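Local coordinates for protein tartrate dehydrogenase/decarboxylase (Pseudomonas putida, PDB 3FLK) that oxidises tartrate with NAD(+) to 2-hydroxy-3-oxosuccinate, converts meso-tartrate to D-glycerate and oxidatively decarboxylates D-malate to pyruvate, at residues Leu21-Arg26 and Leu347-Val352; Ala32-Leu37 and Asp358-Leu363. The protein carries 1 engineered substitution. One frame throughout, in Å; residues are numbered along the deposited sequence.

Contact 1 of 2, residues Leu21-Arg26 and Leu347-Val352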
ATOM      1  N   LEU A  21      19.419  16.233  10.973  1.00 15.62           N
ATOM      2  CA  LEU A  21      20.780  16.058  10.446  1.00 16.25           C
ATOM      3  C   LEU A  21      21.896  16.373  11.455  1.00 16.40           C
ATOM      4  O   LEU A  21      22.812  15.564  11.611  1.00 16.30           O
ATOM      5  CB  LEU A  21      21.006  16.831   9.136  1.00 16.54           C
ATOM      6  CG  LEU A  21      22.407  16.642   8.533  1.00 17.34           C
ATOM      7  CD1 LEU A  21      22.508  15.313   7.810  1.00 18.42           C
ATOM      8  CD2 LEU A  21      22.781  17.777   7.600  1.00 18.76           C
ATOM      9  N   PRO A  22      21.835  17.543  12.132  1.00 16.73           N
ATOM     10  CA  PRO A  22      22.870  17.845  13.130  1.00 16.86           C
ATOM     11  C   PRO A  22      22.964  16.801  14.246  1.00 16.87           C
ATOM     12  O   PRO A  22      24.042  16.601  14.803  1.00 16.94           O
ATOM     13  CB  PRO A  22      22.428  19.199  13.695  1.00 16.96           C
ATOM     14  CG  PRO A  22      21.607  19.806  12.610  1.00 17.09           C
ATOM     15  CD  PRO A  22      20.866  18.649  12.020  1.00 16.85           C
ATOM     16  N   GLU A  23      21.853  16.136  14.557  1.00 16.85           N
ATOM     17  CA  GLU A  23      21.863  15.059  15.548  1.00 17.06           C
ATOM     18  C   GLU A  23      22.557  13.806  15.014  1.00 17.01           C
ATOM     19  O   GLU A  23      23.272  13.125  15.751  1.00 16.90           O
ATOM     20  CB  GLU A  23      20.447  14.736  16.047  1.00 17.19           C
ATOM     21  CG  GLU A  23      19.714  15.918  16.704  1.00 18.05           C
ATOM     22  CD  GLU A  23      20.570  16.679  17.712  1.00 19.21           C
ATOM     23  OE1 GLU A  23      20.534  17.929  17.695  1.00 20.54           O
ATOM     24  OE2 GLU A  23      21.284  16.038  18.512  1.00 19.58           O
ATOM     25  N   GLY A  24      22.343  13.510  13.734  1.00 16.94           N
ATOM     26  CA  GLY A  24      23.056  12.426  13.059  1.00 17.02           C
ATOM     27  C   GLY A  24      24.560  12.657  13.059  1.00 17.19           C
ATOM     28  O   GLY A  24      25.331  11.762  13.406  1.00 16.94           O
ATOM     29  N   ILE A  25      24.968  13.866  12.681  1.00 17.37           N
ATOM     30  CA  ILE A  25      26.382  14.253  12.673  1.00 17.97           C
ATOM     31  C   ILE A  25      26.988  14.189  14.083  1.00 18.17           C
ATOM     32  O   ILE A  25      28.106  13.702  14.260  1.00 18.15           O
ATOM     33  CB  ILE A  25      26.586  15.648  12.024  1.00 17.98           C
ATOM     34  CG1 ILE A  25      26.246  15.586  10.527  1.00 18.09           C
ATOM     35  CG2 ILE A  25      28.025  16.150  12.228  1.00 18.51           C
ATOM     36  CD1 ILE A  25      25.997  16.939   9.878  1.00 18.76           C
ATOM     37  N   ARG A  26      26.230  14.655  15.077  1.00 18.52           N
ATOM     38  CA  ARG A  26      26.642  14.603  16.482  1.00 18.99           C
ATOM     39  C   ARG A  26      27.043  13.185  16.900  1.00 18.84           C
ATOM     40  O   ARG A  26      28.133  12.977  17.435  1.00 18.89           O
ATOM     41  CB  ARG A  26      25.512  15.124  17.375  1.00 19.27           C
ATOM     42  CG  ARG A  26      25.846  15.251  18.855  1.00 21.13           C
ATOM     43  CD  ARG A  26      24.595  15.648  19.623  1.00 23.91           C
ATOM     44  NE  ARG A  26      24.895  16.267  20.912  1.00 26.49           N
ATOM     45  CZ  ARG A  26      24.037  17.020  21.594  1.00 27.30           C
ATOM     46  NH1 ARG A  26      22.821  17.256  21.111  1.00 28.34           N
ATOM     47  NH2 ARG A  26      24.396  17.540  22.760  1.00 28.27           N
ATOM     48  N   LEU A 347      11.076  13.876  25.402  1.00 15.79           N
ATOM     49  CA  LEU A 347      12.318  14.553  25.024  1.00 15.07           C
ATOM     50  C   LEU A 347      12.221  15.242  23.667  1.00 14.62           C
ATOM     51  O   LEU A 347      11.466  14.814  22.791  1.00 14.58           O
ATOM     52  CB  LEU A 347      13.503  13.584  25.041  1.00 15.01           C
ATOM     53  CG  LEU A 347      13.900  12.910  26.361  1.00 15.36           C
ATOM     54  CD1 LEU A 347      15.280  12.301  26.221  1.00 15.12           C
ATOM     55  CD2 LEU A 347      13.860  13.872  27.554  1.00 15.53           C
ATOM     56  N   SER A 348      12.987  16.316  23.509  1.00 13.94           N
ATOM     57  CA  SER A 348      13.081  17.026  22.239  1.00 13.36           C
ATOM     58  C   SER A 348      14.059  16.317  21.306  1.00 13.12           C
ATOM     59  O   SER A 348      14.810  15.443  21.734  1.00 12.82           O
ATOM     60  CB  SER A 348      13.552  18.462  22.472  1.00 13.32           C
ATOM     61  OG  SER A 348      14.936  18.489  22.785  1.00 12.79           O
ATOM     62  N   THR A 349      14.049  16.715  20.036  1.00 13.04           N
ATOM     63  CA  THR A 349      14.980  16.205  19.032  1.00 12.94           C
ATOM     64  C   THR A 349      16.425  16.237  19.540  1.00 13.13           C
ATOM     65  O   THR A 349      17.134  15.225  19.489  1.00 12.82           O
ATOM     66  CB  THR A 349      14.884  17.033  17.727  1.00 13.11           C
ATOM     67  OG1 THR A 349      13.529  17.045  17.266  1.00 12.46           O
ATOM     68  CG2 THR A 349      15.788  16.461  16.638  1.00 12.65           C
ATOM     69  N   GLN A 350      16.839  17.402  20.041  1.00 13.22           N
ATOM     70  CA  GLN A 350      18.215  17.631  20.481  1.00 13.61           C
ATOM     71  C   GLN A 350      18.566  16.809  21.716  1.00 13.25           C
ATOM     72  O   GLN A 350      19.695  16.340  21.847  1.00 13.44           O
ATOM     73  CB  GLN A 350      18.459  19.124  20.745  1.00 14.08           C
ATOM     74  CG  GLN A 350      18.411  20.018  19.493  1.00 15.47           C
ATOM     75  CD  GLN A 350      17.004  20.226  18.950  1.00 17.75           C
ATOM     76  OE1 GLN A 350      16.011  20.117  19.681  1.00 18.28           O
ATOM     77  NE2 GLN A 350      16.912  20.528  17.656  1.00 18.47           N
ATOM     78  N   GLN A 351      17.596  16.631  22.610  1.00 12.95           N
ATOM     79  CA  GLN A 351      17.792  15.827  23.821  1.00 12.78           C
ATOM     80  C   GLN A 351      17.990  14.342  23.509  1.00 12.72           C
ATOM     81  O   GLN A 351      18.780  13.672  24.169  1.00 12.53           O
ATOM     82  CB  GLN A 351      16.633  16.020  24.803  1.00 12.57           C
ATOM     83  CG  GLN A 351      16.654  17.362  25.537  1.00 12.56           C
ATOM     84  CD  GLN A 351      15.422  17.587  26.404  1.00 12.72           C
ATOM     85  OE1 GLN A 351      14.320  17.158  26.064  1.00 11.73           O
ATOM     86  NE2 GLN A 351      15.608  18.275  27.528  1.00 12.23           N
ATOM     87  N   VAL A 352      17.275  13.833  22.508  1.00 12.88           N
ATOM     88  CA  VAL A 352      17.450  12.440  22.076  1.00 13.15           C
ATOM     89  C   VAL A 352      18.827  12.246  21.432  1.00 13.37           C
ATOM     90  O   VAL A 352      19.529  11.274  21.731  1.00 13.72           O
ATOM     91  CB  VAL A 352      16.312  11.969  21.131  1.00 13.19           C
ATOM     92  CG1 VAL A 352      16.560  10.537  20.647  1.00 13.17           C
ATOM     93  CG2 VAL A 352      14.966  12.052  21.841  1.00 13.01           C
TER
HETATM   94  O   HOH W   1      18.979  19.601  15.852  1.00 23.98           O

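Contact 2 of 2, residues Ala32-Leu37 and Asp358-Leu363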
ATOM      1  N   ALA A  32      33.116   8.475  15.717  1.00 23.33           N
ATOM      2  CA  ALA A  32      34.426   8.677  15.096  1.00 23.93           C
ATOM      3  C   ALA A  32      35.526   8.808  16.146  1.00 24.38           C
ATOM      4  O   ALA A  32      36.589   8.196  16.021  1.00 24.43           O
ATOM      5  CB  ALA A  32      34.407   9.895  14.185  1.00 23.83           C
ATOM      6  N   LEU A  33      35.254   9.600  17.181  1.00 24.95           N
ATOM      7  CA  LEU A  33      36.177   9.792  18.297  1.00 25.49           C
ATOM      8  C   LEU A  33      36.470   8.475  19.022  1.00 25.72           C
ATOM      9  O   LEU A  33      37.626   8.154  19.292  1.00 25.85           O
ATOM     10  CB  LEU A  33      35.616  10.831  19.277  1.00 25.47           C
ATOM     11  CG  LEU A  33      36.429  11.179  20.531  1.00 25.78           C
ATOM     12  CD1 LEU A  33      37.670  12.002  20.188  1.00 25.95           C
ATOM     13  CD2 LEU A  33      35.557  11.912  21.542  1.00 25.65           C
ATOM     14  N   LYS A  34      35.412   7.723  19.318  1.00 25.98           N
ATOM     15  CA  LYS A  34      35.502   6.471  20.073  1.00 26.29           C
ATOM     16  C   LYS A  34      36.308   5.383  19.359  1.00 26.46           C
ATOM     17  O   LYS A  34      37.069   4.655  19.996  1.00 26.49           O
ATOM     18  CB  LYS A  34      34.095   5.952  20.386  1.00 26.19           C
ATOM     19  CG  LYS A  34      34.043   4.827  21.404  1.00 26.70           C
ATOM     20  CD  LYS A  34      32.646   4.242  21.496  1.00 27.02           C
ATOM     21  CE  LYS A  34      32.545   3.207  22.603  1.00 27.61           C
ATOM     22  NZ  LYS A  34      32.531   3.843  23.946  1.00 27.88           N
ATOM     23  N   HIS A  35      36.132   5.273  18.045  1.00 26.65           N
ATOM     24  CA  HIS A  35      36.752   4.191  17.276  1.00 26.87           C
ATOM     25  C   HIS A  35      37.889   4.656  16.365  1.00 26.94           C
ATOM     26  O   HIS A  35      38.432   3.868  15.588  1.00 27.06           O
ATOM     27  CB  HIS A  35      35.686   3.420  16.489  1.00 26.78           C
ATOM     28  CG  HIS A  35      34.696   2.716  17.361  1.00 26.77           C
ATOM     29  ND1 HIS A  35      34.927   1.463  17.886  1.00 26.68           N
ATOM     30  CD2 HIS A  35      33.481   3.098  17.820  1.00 26.72           C
ATOM     31  CE1 HIS A  35      33.891   1.099  18.622  1.00 26.92           C
ATOM     32  NE2 HIS A  35      33.001   2.073  18.599  1.00 26.70           N
ATOM     33  N   GLY A  36      38.251   5.932  16.477  1.00 27.16           N
ATOM     34  CA  GLY A  36      39.372   6.497  15.728  1.00 27.38           C
ATOM     35  C   GLY A  36      39.138   6.611  14.234  1.00 27.65           C
ATOM     36  O   GLY A  36      40.074   6.477  13.442  1.00 27.73           O
ATOM     37  N   LEU A  37      37.889   6.857  13.846  1.00 27.65           N
ATOM     38  CA  LEU A  37      37.541   7.026  12.437  1.00 27.74           C
ATOM     39  C   LEU A  37      37.897   8.431  11.978  1.00 27.86           C
ATOM     40  O   LEU A  37      37.792   9.391  12.746  1.00 27.96           O
ATOM     41  CB  LEU A  37      36.045   6.780  12.199  1.00 27.59           C
ATOM     42  CG  LEU A  37      35.310   5.630  12.895  1.00 27.51           C
ATOM     43  CD1 LEU A  37      33.821   5.712  12.600  1.00 27.26           C
ATOM     44  CD2 LEU A  37      35.862   4.265  12.500  1.00 27.53           C
ATOM     45  N   ASP A 358      25.745  10.459  24.279  1.00 21.47           N
ATOM     46  CA  ASP A 358      26.297  10.195  25.610  1.00 22.21           C
ATOM     47  C   ASP A 358      26.357   8.704  25.937  1.00 22.29           C
ATOM     48  O   ASP A 358      27.356   8.225  26.477  1.00 22.22           O
ATOM     49  CB  ASP A 358      25.502  10.924  26.695  1.00 22.54           C
ATOM     50  CG  ASP A 358      26.086  10.718  28.084  1.00 24.00           C
ATOM     51  OD1 ASP A 358      27.315  10.898  28.249  1.00 25.93           O
ATOM     52  OD2 ASP A 358      25.320  10.369  29.009  1.00 25.94           O
ATOM     53  N   THR A 359      25.282   7.985  25.621  1.00 22.46           N
ATOM     54  CA  THR A 359      25.216   6.537  25.825  1.00 22.69           C
ATOM     55  C   THR A 359      26.327   5.832  25.042  1.00 23.01           C
ATOM     56  O   THR A 359      26.987   4.931  25.566  1.00 22.99           O
ATOM     57  CB  THR A 359      23.829   5.978  25.426  1.00 22.56           C
ATOM     58  OG1 THR A 359      22.816   6.618  26.212  1.00 22.64           O
ATOM     59  CG2 THR A 359      23.749   4.475  25.645  1.00 22.54           C
ATOM     60  N   LEU A 360      26.537   6.260  23.799  1.00 23.47           N
ATOM     61  CA  LEU A 360      27.576   5.694  22.941  1.00 24.02           C
ATOM     62  C   LEU A 360      28.970   5.884  23.545  1.00 24.49           C
ATOM     63  O   LEU A 360      29.767   4.944  23.586  1.00 24.33           O
ATOM     64  CB  LEU A 360      27.506   6.307  21.538  1.00 24.00           C
ATOM     65  CG  LEU A 360      28.375   5.711  20.426  1.00 24.19           C
ATOM     66  CD1 LEU A 360      27.671   5.855  19.096  1.00 24.85           C
ATOM     67  CD2 LEU A 360      29.745   6.368  20.372  1.00 24.28           C
ATOM     68  N   ALA A 361      29.251   7.097  24.018  1.00 25.15           N
ATOM     69  CA  ALA A 361      30.547   7.413  24.625  1.00 26.04           C
ATOM     70  C   ALA A 361      30.808   6.605  25.899  1.00 26.55           C
ATOM     71  O   ALA A 361      31.961   6.324  26.236  1.00 26.81           O
ATOM     72  CB  ALA A 361      30.658   8.909  24.901  1.00 25.93           C
ATOM     73  N   ARG A 362      29.735   6.218  26.586  1.00 27.06           N
ATOM     74  CA  ARG A 362      29.835   5.483  27.848  1.00 27.81           C
ATOM     75  C   ARG A 362      29.843   3.958  27.689  1.00 27.77           C
ATOM     76  O   ARG A 362      29.975   3.234  28.678  1.00 27.88           O
ATOM     77  CB  ARG A 362      28.721   5.919  28.811  1.00 27.79           C
ATOM     78  CG  ARG A 362      28.815   7.379  29.227  1.00 28.42           C
ATOM     79  CD  ARG A 362      27.746   7.767  30.237  1.00 28.83           C
ATOM     80  NE  ARG A 362      27.827   9.190  30.580  1.00 31.70           N
ATOM     81  CZ  ARG A 362      28.664   9.713  31.477  1.00 32.69           C
ATOM     82  NH1 ARG A 362      29.512   8.938  32.147  1.00 32.97           N
ATOM     83  NH2 ARG A 362      28.653  11.021  31.709  1.00 32.97           N
ATOM     84  N   LEU A 363      29.713   3.475  26.454  1.00 27.88           N
ATOM     85  CA  LEU A 363      29.740   2.034  26.179  1.00 27.97           C
ATOM     86  C   LEU A 363      31.131   1.445  26.401  1.00 27.99           C
ATOM     87  O   LEU A 363      32.136   2.064  26.049  1.00 28.06           O
ATOM     88  CB  LEU A 363      29.270   1.732  24.750  1.00 27.93           C
ATOM     89  CG  LEU A 363      27.798   1.945  24.381  1.00 27.86           C
ATOM     90  CD1 LEU A 363      27.608   1.808  22.875  1.00 28.00           C
ATOM     91  CD2 LEU A 363      26.881   0.982  25.122  1.00 27.67           C
TER

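Contact 1 of 2, residues Leu21-Arg26 and Leu347-Val352
E23 of helix 17-35 packs its CG against T349 and its carboxylate against Q350, in the first turn of helix 349-361, joining an early and the last helix of the isocitrate/isopropylmalate dehydrogenase fold. The CA atoms of E23 and Q350 come within 6.7 Å. At the N terminus of helix 349-361, S348 in the N-cap position and Q351 form a capping box.

The tight part lies on the buried side, where CG of E23 sits 4.0 Å from CG2 of T349. That methyl stands anti to the backbone N of T349, while OG1, on the other branch, hydrogen-bonds the carbonyl O of A296. The E23 side chain also touches P298. Bent at chi2 (-47°), the E23 chain crosses that of Q350 at about a right angle, and OE1 comes to 3.5 Å from CG of Q350. The two flat ends do not stack: carboxylate and amide planes stand 85° apart.

On the more exposed side, at Q350 and R26, the packing thins. One water links OE1 of E23, to which it donates, and NE2 of Q350, from which it accepts, while the same amide nitrogen also bonds N294. R26 reaches over with its chain extended from CG to NE, and its NH1 lies 3.3 Å from the carbonyl O of Q350, oblique to the guanidinium. Both carboxylate oxygens of E23 are engaged: within helix 17-35 itself, not across the contact, OE2 takes NH1 of R26 on its syn lone pair in a 3.3 Å salt bridge, just 5° from the guanidinium plane.

Contact 2 of 2, residues Ala32-Leu37 and Asp358-Leu363
K34, in the last turn of helix 17-35, comes nearest to A361 near the C-terminal end of helix 349-361, with their CA atoms 6.8 Å apart. The K34 side chain carries most of the contact. Its CG is anti to the backbone N (chi1 -168°) and the chain stays extended as far as CE, then bends at chi4 (74°) to bring NZ to the carbonyls. NZ donates to O of L360 at 3.0 Å, within that carbonyl's plane, and to O of L363 at 2.8 Å, tilted 23° from the plane of the L363 carbonyl. A lysine ammonium binding carbonyls at a helix C terminus in this way is C-capping by a side chain, and its positive charge probably suits the negative end of the helix dipole. O of L360 has a second donor in the backbone N of L363. Lower on the chain, CD of K34 packs obliquely against CD2 of L360 at 3.8 Å. With a methionine in place of K34, the carbonyls of L360 and L363 would probably lose their charged donor, and the C-terminal residues after the helix would probably be freer to move. Helix 317-336 borders the contact: D325 touches K34, M326 meets L360 and R332 meets L363.

Overall arrangement
From the N terminus, the chain passes strand 6-13 and enters helix 17-35, whose first half supplies one side of contact 1 and whose last turn supplies one side of contact 2. It then runs through the rest of the fold, including the remaining strands of the large mixed sheet, before helix 349-361 returns to close both. Each contact therefore closes a loop of 320 residues, and since their segments alternate along the chain, the two loops cross instead of nesting. With centres about 16 Å apart, the contacts lie along the same pair of helices, contact 1 at the start of helix 349-361 and contact 2 at its end, where helix 317-336 packs beside contact 2.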